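CurF (Lyngbya majuscula, PDB 2Q35) probably catalyses, through its crotonase-fold ECH2 domain, a decarboxylation step in the beta-branching of a growing polyketide chain. Local coordinates at residues G84-C89 / G109-F114; T138-R143 / K212-E217. The protein carries 1 engineered substitution. All coordinates share one frame; numbering follows the deposited sequence.

Interaction 1 of 2, residues G84-C89 / G109-F114; sequences GLILDC and GLYADF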
ATOM      1  N   GLY A  84      11.205   4.154  21.366  1.00 19.77           N
ATOM      2  CA  GLY A  84      10.419   4.949  22.322  1.00 19.96           C
ATOM      3  C   GLY A  84      10.819   6.401  22.321  1.00 21.63           C
ATOM      4  O   GLY A  84       9.965   7.284  22.456  1.00 22.39           O
ATOM      5  N   LEU A  85      12.114   6.656  22.135  1.00 23.11           N
ATOM      6  CA  LEU A  85      12.654   8.004  22.041  1.00 23.95           C
ATOM      7  C   LEU A  85      11.970   8.813  20.938  1.00 23.80           C
ATOM      8  O   LEU A  85      11.571   9.965  21.136  1.00 24.25           O
ATOM      9  CB  LEU A  85      14.145   7.916  21.718  1.00 25.32           C
ATOM     10  CG  LEU A  85      15.104   9.055  22.032  1.00 29.03           C
ATOM     11  CD1 LEU A  85      14.602   9.879  23.206  1.00 34.42           C
ATOM     12  CD2 LEU A  85      16.455   8.407  22.354  1.00 31.86           C
ATOM     13  N   ILE A  86      11.867   8.212  19.761  1.00 20.87           N
ATOM     14  CA  ILE A  86      11.286   8.894  18.602  1.00 18.46           C
ATOM     15  C   ILE A  86       9.761   8.930  18.684  1.00 17.47           C
ATOM     16  O   ILE A  86       9.134   9.973  18.441  1.00 16.70           O
ATOM     17  CB  ILE A  86      11.677   8.186  17.282  1.00 19.89           C
ATOM     18  CG1 ILE A  86      13.202   8.159  17.094  1.00 21.76           C
ATOM     19  CG2 ILE A  86      10.976   8.829  16.073  1.00 19.73           C
ATOM     20  CD1 ILE A  86      13.868   9.556  16.979  1.00 25.41           C
ATOM     21  N   LEU A  87       9.162   7.789  19.034  1.00 15.78           N
ATOM     22  CA  LEU A  87       7.704   7.657  19.020  1.00 16.63           C
ATOM     23  C   LEU A  87       7.010   8.461  20.120  1.00 15.72           C
ATOM     24  O   LEU A  87       5.828   8.810  19.996  1.00 16.39           O
ATOM     25  CB  LEU A  87       7.294   6.186  19.112  1.00 17.56           C
ATOM     26  CG  LEU A  87       7.714   5.336  17.920  1.00 18.17           C
ATOM     27  CD1 LEU A  87       7.365   3.870  18.224  1.00 22.98           C
ATOM     28  CD2 LEU A  87       7.099   5.821  16.588  1.00 22.01           C
ATOM     29  N   ASP A  88       7.747   8.767  21.181  1.00 13.90           N
ATOM     30  CA  ASP A  88       7.211   9.606  22.259  1.00 13.16           C
ATOM     31  C   ASP A  88       7.104  11.092  21.892  1.00 12.99           C
ATOM     32  O   ASP A  88       6.357  11.824  22.542  1.00 15.82           O
ATOM     33  CB  ASP A  88       8.007   9.428  23.547  1.00 13.14           C
ATOM     34  CG  ASP A  88       7.598   8.169  24.324  1.00 17.36           C
ATOM     35  OD1 ASP A  88       6.645   7.456  23.907  1.00 18.16           O
ATOM     36  OD2 ASP A  88       8.228   7.907  25.369  1.00 17.00           O
ATOM     37  N   CYS A  89       7.827  11.534  20.870  1.00 12.23           N
ATOM     38  CA  CYS A  89       7.794  12.952  20.490  1.00 11.88           C
ATOM     39  C   CYS A  89       6.403  13.272  19.928  1.00 12.33           C
ATOM     40  O   CYS A  89       5.919  12.576  19.029  1.00 13.23           O
ATOM     41  CB  CYS A  89       8.852  13.189  19.415  1.00 12.45           C
ATOM     42  SG  CYS A  89       8.866  14.931  18.843  1.00 13.51           S
ATOM     43  N   GLY A 109      15.235   6.445  11.117  1.00 12.97           N
ATOM     44  CA  GLY A 109      14.575   7.398  10.246  1.00 15.42           C
ATOM     45  C   GLY A 109      13.145   7.031   9.922  1.00 14.17           C
ATOM     46  O   GLY A 109      12.276   7.909   9.831  1.00 14.51           O
ATOM     47  N   LEU A 110      12.879   5.748   9.702  1.00 14.51           N
ATOM     48  CA  LEU A 110      11.552   5.327   9.272  1.00 13.22           C
ATOM     49  C   LEU A 110      10.497   5.426  10.382  1.00 13.42           C
ATOM     50  O   LEU A 110       9.295   5.336  10.087  1.00 15.68           O
ATOM     51  CB  LEU A 110      11.575   3.905   8.677  1.00 13.98           C
ATOM     52  CG  LEU A 110      12.304   3.763   7.345  1.00 15.77           C
ATOM     53  CD1 LEU A 110      12.334   2.284   6.957  1.00 17.22           C
ATOM     54  CD2 LEU A 110      11.607   4.557   6.268  1.00 20.64           C
ATOM     55  N   TYR A 111      10.954   5.643  11.616  1.00 13.58           N
ATOM     56  CA  TYR A 111      10.020   5.839  12.760  1.00 12.47           C
ATOM     57  C   TYR A 111       9.425   7.246  12.633  1.00 13.63           C
ATOM     58  O   TYR A 111       8.381   7.543  13.220  1.00 14.70           O
ATOM     59  CB  TYR A 111      10.713   5.726  14.124  1.00 14.31           C
ATOM     60  CG  TYR A 111      11.192   4.339  14.522  1.00 12.75           C
ATOM     61  CD1 TYR A 111      10.468   3.187  14.191  1.00 16.04           C
ATOM     62  CD2 TYR A 111      12.376   4.198  15.258  1.00 15.66           C
ATOM     63  CE1 TYR A 111      10.946   1.894  14.580  1.00 16.96           C
ATOM     64  CE2 TYR A 111      12.847   2.949  15.653  1.00 14.77           C
ATOM     65  CZ  TYR A 111      12.130   1.804  15.315  1.00 17.64           C
ATOM     66  OH  TYR A 111      12.624   0.568  15.701  1.00 19.74           O
ATOM     67  N   ALA A 112      10.079   8.114  11.837  1.00 13.16           N
ATOM     68  CA  ALA A 112       9.615   9.503  11.702  1.00 12.63           C
ATOM     69  C   ALA A 112       8.332   9.594  10.869  1.00 12.81           C
ATOM     70  O   ALA A 112       7.905   8.644  10.211  1.00 14.76           O
ATOM     71  CB  ALA A 112      10.717  10.402  11.080  1.00 14.06           C
ATOM     72  N   ASP A 113       7.703  10.759  10.907  1.00 12.39           N
ATOM     73  CA  ASP A 113       6.445  10.928  10.202  1.00 11.88           C
ATOM     74  C   ASP A 113       6.635  11.136   8.714  1.00 13.04           C
ATOM     75  O   ASP A 113       5.798  10.717   7.903  1.00 13.73           O
ATOM     76  CB  ASP A 113       5.676  12.080  10.819  1.00 11.88           C
ATOM     77  CG  ASP A 113       5.487  11.878  12.309  1.00 12.00           C
ATOM     78  OD1 ASP A 113       4.673  11.004  12.715  1.00 16.90           O
ATOM     79  OD2 ASP A 113       6.214  12.524  13.080  1.00 13.62           O
ATOM     80  N   PHE A 114       7.749  11.769   8.369  1.00 12.36           N
ATOM     81  CA  PHE A 114       8.147  11.991   6.974  1.00 12.69           C
ATOM     82  C   PHE A 114       9.612  11.610   6.832  1.00 12.28           C
ATOM     83  O   PHE A 114      10.373  11.694   7.800  1.00 13.28           O
ATOM     84  CB  PHE A 114       8.002  13.466   6.651  1.00 13.07           C
ATOM     85  CG  PHE A 114       6.579  13.949   6.704  1.00 11.62           C
ATOM     86  CD1 PHE A 114       6.061  14.482   7.885  1.00 14.91           C
ATOM     87  CD2 PHE A 114       5.760  13.861   5.588  1.00 17.30           C
ATOM     88  CE1 PHE A 114       4.742  14.915   7.939  1.00 17.02           C
ATOM     89  CE2 PHE A 114       4.452  14.317   5.627  1.00 19.26           C
ATOM     90  CZ  PHE A 114       3.941  14.813   6.808  1.00 17.60           C
TER
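The ring of Tyr-111 is approached obliquely by CG1 of Ile-86. The closest approach is at the root of the side chain, where CG2 of Ile-86 lies 3.7 Å from CB of Tyr-111. The two side chains cross at about a right angle. With chi1 at -70°, the tyrosine puts CG beside its own backbone N and anti to its carbonyl carbon; CB is left facing the helix across the contact while the far end of the ring leads away. There the hydroxyl finds its polar partner, a hydrogen bond with the carbonyl O of Gly-136. Leu-87 adds a methyl, its CD2 resting 4.0 Å from Tyr-111 O in simple van der Waals contact.

The pieces joined are the C-terminal ends of helices 83-87 and 104-110, which lead into the neighbouring parallel strands 93-97 and 114-118, a layout that belongs to the crotonase fold and its right-handed spiral of beta-beta-alpha units. Branched Ile-86 suits its buried place, since it also packs on Ile-93 of the first strand and Phe-39 of helix 29-44. Leu-87, on the exposed side, is long enough to reach in with its end. Farther along, Asp-113 OD2 forms a salt bridge with Lys-204 NZ, and the Phe-114 ring packs edge-to-face with Tyr-156 of the second subunit.

Between the two segments the attraction is thus dispersion and exclusion of water: aliphatic branches meet the CB and ring of a tyrosine, while its one polar group is satisfied elsewhere. Such packing has little directionality of its own, and the hydroxyl bond to Gly-136 O probably fixes where the ring lies.

Interaction 2 of 2, residues T138-R143 / K212-E217; sequences TSLILR and KAKFPE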
ATOM      1  N   THR A 138      10.919  -4.047  12.620  1.00 15.07           N
ATOM      2  CA  THR A 138      11.360  -3.806  11.233  1.00 16.80           C
ATOM      3  C   THR A 138      10.278  -4.144  10.217  1.00 17.61           C
ATOM      4  O   THR A 138      10.016  -3.359   9.285  1.00 17.76           O
ATOM      5  CB  THR A 138      12.653  -4.602  10.915  1.00 17.31           C
ATOM      6  OG1 THR A 138      13.735  -4.036  11.653  1.00 15.94           O
ATOM      7  CG2 THR A 138      13.007  -4.527   9.431  1.00 20.15           C
ATOM      8  N   SER A 139       9.682  -5.325  10.344  1.00 16.19           N
ATOM      9  CA  SER A 139       8.704  -5.742   9.352  1.00 17.71           C
ATOM     10  C   SER A 139       7.450  -4.859   9.416  1.00 17.92           C
ATOM     11  O   SER A 139       6.915  -4.451   8.385  1.00 17.67           O
ATOM     12  CB  SER A 139       8.386  -7.232   9.478  1.00 17.65           C
ATOM     13  OG  SER A 139       7.538  -7.536  10.569  1.00 22.00           O
ATOM     14  N   LEU A 140       6.999  -4.537  10.629  1.00 16.19           N
ATOM     15  CA  LEU A 140       5.843  -3.666  10.772  1.00 15.85           C
ATOM     16  C   LEU A 140       6.088  -2.336  10.064  1.00 15.51           C
ATOM     17  O   LEU A 140       5.299  -1.909   9.213  1.00 16.09           O
ATOM     18  CB  LEU A 140       5.532  -3.410  12.256  1.00 15.86           C
ATOM     19  CG  LEU A 140       4.357  -2.460  12.554  1.00 18.50           C
ATOM     20  CD1 LEU A 140       3.027  -3.095  12.183  1.00 22.48           C
ATOM     21  CD2 LEU A 140       4.334  -2.047  14.022  1.00 15.33           C
ATOM     22  N   ILE A 141       7.185  -1.693  10.427  1.00 15.72           N
ATOM     23  CA  ILE A 141       7.465  -0.339   9.944  1.00 16.86           C
ATOM     24  C   ILE A 141       7.810  -0.342   8.449  1.00 18.08           C
ATOM     25  O   ILE A 141       7.281   0.484   7.697  1.00 16.89           O
ATOM     26  CB  ILE A 141       8.544   0.336  10.811  1.00 17.32           C
ATOM     27  CG1 ILE A 141       8.006   0.617  12.220  1.00 18.22           C
ATOM     28  CG2 ILE A 141       9.000   1.658  10.194  1.00 18.50           C
ATOM     29  CD1 ILE A 141       6.874   1.719  12.310  1.00 19.08           C
ATOM     30  N   LEU A 142       8.651  -1.273   7.998  1.00 17.55           N
ATOM     31  CA  LEU A 142       8.977  -1.267   6.559  1.00 18.73           C
ATOM     32  C   LEU A 142       7.787  -1.553   5.658  1.00 19.31           C
ATOM     33  O   LEU A 142       7.640  -0.919   4.609  1.00 19.05           O
ATOM     34  CB  LEU A 142      10.108  -2.246   6.255  1.00 20.08           C
ATOM     35  CG  LEU A 142      11.443  -1.514   6.144  1.00 24.40           C
ATOM     36  CD1 LEU A 142      12.007  -1.132   7.521  1.00 25.27           C
ATOM     37  CD2 LEU A 142      12.418  -2.363   5.326  1.00 30.26           C
ATOM     38  N   ARG A 143       6.938  -2.497   6.044  1.00 18.48           N
ATOM     39  CA  ARG A 143       5.769  -2.812   5.229  1.00 19.74           C
ATOM     40  C   ARG A 143       4.819  -1.628   5.182  1.00 21.11           C
ATOM     41  O   ARG A 143       4.274  -1.312   4.125  1.00 22.47           O
ATOM     42  CB  ARG A 143       5.063  -4.090   5.705  1.00 20.49           C
ATOM     43  CG  ARG A 143       5.958  -5.295   5.520  1.00 22.54           C
ATOM     44  CD  ARG A 143       5.225  -6.603   5.397  1.00 33.74           C
ATOM     45  NE  ARG A 143       4.909  -7.193   6.691  1.00 34.35           N
ATOM     46  CZ  ARG A 143       4.546  -8.466   6.847  1.00 32.56           C
ATOM     47  NH1 ARG A 143       4.472  -9.266   5.792  1.00 33.79           N
ATOM     48  NH2 ARG A 143       4.256  -8.940   8.051  1.00 36.46           N
ATOM     49  N   LYS A 212       0.952   2.584  16.517  1.00 15.90           N
ATOM     50  CA  LYS A 212       1.285   2.586  17.944  1.00 17.73           C
ATOM     51  C   LYS A 212       0.610   1.420  18.684  1.00 17.43           C
ATOM     52  O   LYS A 212       1.223   0.804  19.553  1.00 17.92           O
ATOM     53  CB  LYS A 212       0.932   3.936  18.596  1.00 17.99           C
ATOM     54  CG  LYS A 212       1.160   3.957  20.102  1.00 20.19           C
ATOM     55  CD  LYS A 212       0.638   5.222  20.753  1.00 20.65           C
ATOM     56  CE  LYS A 212       1.082   5.311  22.212  1.00 27.06           C
ATOM     57  NZ  LYS A 212       0.162   6.177  23.002  1.00 29.86           N
ATOM     58  N   ALA A 213      -0.624   1.090  18.307  1.00 17.60           N
ATOM     59  CA  ALA A 213      -1.338  -0.045  18.909  1.00 18.30           C
ATOM     60  C   ALA A 213      -0.621  -1.381  18.660  1.00 18.55           C
ATOM     61  O   ALA A 213      -0.608  -2.280  19.523  1.00 18.48           O
ATOM     62  CB  ALA A 213      -2.785  -0.101  18.379  1.00 17.51           C
ATOM     63  N   LYS A 214      -0.008  -1.495  17.484  1.00 18.24           N
ATOM     64  CA  LYS A 214       0.629  -2.733  17.043  1.00 18.85           C
ATOM     65  C   LYS A 214       2.107  -2.848  17.438  1.00 17.75           C
ATOM     66  O   LYS A 214       2.708  -3.942  17.374  1.00 17.42           O
ATOM     67  CB  LYS A 214       0.502  -2.833  15.524  1.00 18.79           C
ATOM     68  CG  LYS A 214      -0.892  -3.228  15.079  1.00 24.21           C
ATOM     69  CD  LYS A 214      -0.895  -3.664  13.635  1.00 34.47           C
ATOM     70  CE  LYS A 214      -1.420  -2.562  12.745  1.00 39.34           C
ATOM     71  NZ  LYS A 214      -1.944  -3.120  11.471  1.00 43.44           N
ATOM     72  N   PHE A 215       2.697  -1.718  17.815  1.00 16.81           N
ATOM     73  CA  PHE A 215       4.141  -1.639  18.034  1.00 16.11           C
ATOM     74  C   PHE A 215       4.708  -2.564  19.148  1.00 16.49           C
ATOM     75  O   PHE A 215       5.674  -3.324  18.921  1.00 16.09           O
ATOM     76  CB  PHE A 215       4.556  -0.174  18.239  1.00 16.32           C
ATOM     77  CG  PHE A 215       5.945   0.093  17.852  1.00 16.03           C
ATOM     78  CD1 PHE A 215       6.265   0.346  16.530  1.00 16.87           C
ATOM     79  CD2 PHE A 215       6.958   0.039  18.801  1.00 20.26           C
ATOM     80  CE1 PHE A 215       7.584   0.572  16.158  1.00 20.06           C
ATOM     81  CE2 PHE A 215       8.255   0.262  18.443  1.00 20.79           C
ATOM     82  CZ  PHE A 215       8.570   0.522  17.108  1.00 16.40           C
ATOM     83  N   PRO A 216       4.118  -2.520  20.351  1.00 17.01           N
ATOM     84  CA  PRO A 216       4.694  -3.342  21.413  1.00 17.07           C
ATOM     85  C   PRO A 216       4.796  -4.826  21.067  1.00 16.36           C
ATOM     86  O   PRO A 216       5.838  -5.440  21.321  1.00 17.21           O
ATOM     87  CB  PRO A 216       3.743  -3.099  22.599  1.00 17.51           C
ATOM     88  CG  PRO A 216       3.156  -1.767  22.338  1.00 16.22           C
ATOM     89  CD  PRO A 216       2.971  -1.735  20.845  1.00 17.40           C
ATOM     90  N   GLU A 217       3.743  -5.396  20.488  1.00 17.17           N
ATOM     91  CA  GLU A 217       3.739  -6.825  20.164  1.00 18.09           C
ATOM     92  C   GLU A 217       4.743  -7.104  19.047  1.00 17.58           C
ATOM     93  O   GLU A 217       5.418  -8.135  19.060  1.00 17.38           O
ATOM     94  CB  GLU A 217       2.334  -7.292  19.788  1.00 19.14           C
ATOM     95  CG  GLU A 217       2.175  -8.801  19.639  1.00 24.27           C
ATOM     96  CD  GLU A 217       2.642  -9.573  20.860  1.00 34.53           C
ATOM     97  OE1 GLU A 217       2.144  -9.312  21.981  1.00 37.23           O
ATOM     98  OE2 GLU A 217       3.522 -10.444  20.697  1.00 41.16           O
TER
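Leu-140 sends CG anti to its backbone N (chi1 178°), which carries both methyls out to Lys-214 and Phe-215; Phe-215, 27° off anti at chi1 -153°, brings its ring into the contact although its CB does not point at the other helix. Two helices of the crotonase fold are joined here, the short helix 138-146 and the long helix 197-230. Their local axes run roughly antiparallel, at 150°, and come within 10.1 Å, a spacing that leaves room for leucine, isoleucine and phenylalanine side chains between the backbones.

Ile-141 comes to the edge of the phenyl ring: its CG1 lies in the ring plane, 4.0 Å from Phe-215 CE1, with CD1 close by the same carbon. Both residues are buried, and a flat ring beside a branched chain packs well in such a place; Ala-137 also touches the ring. Lys-214 sits on the exposed margin and contributes aliphatic carbon, its CB reaching both methyls of Leu-140. A lysine fits such a border, greasy near the backbone and charged at its end.

The long helix is kinked at this point: Pro-216 has no N-H to give, and the N of Glu-217 also lacks a bond to the preceding turn. Farther along the same helix, Glu-222 accepts from the backbone N of Thr-138 and of Ser-139, tying the start of the short helix to the long one. That short helix also meets the third subunit of the trimer, where Ser-139 OG is hydrogen-bonded to His-206 NE2 and Arg-143 NH1 to Leu-207 O. Within the contact itself, Leu-140 CD2 lies 4.0 Å from both CD1 and CA of Phe-215.

How the interactions relate
The centres of interactions 1 and 2 are about 12 Å apart, yet their side chains merge into one apolar layer. Aromatic rings bridge them: Tyr-111 CE1 is 3.7 Å from Phe-215 CZ, and Leu-87 CD1 is equally near Phe-215 CE2. Phe-215 of helix 197-230 thus belongs to interaction 2 and also packs on interaction 1. A second seam joins helices 104-110 and 138-146, where Leu-110 CD1 lies 3.5 Å from Leu-142 CD1. In crotonases the N-terminal end of the helix corresponding to 104-110 usually supplies an oxyanion-hole N-H; interaction 1 lies at the opposite end of that helix, while interaction 2 lies farther from the chain centre, about 14 Å against 8 Å.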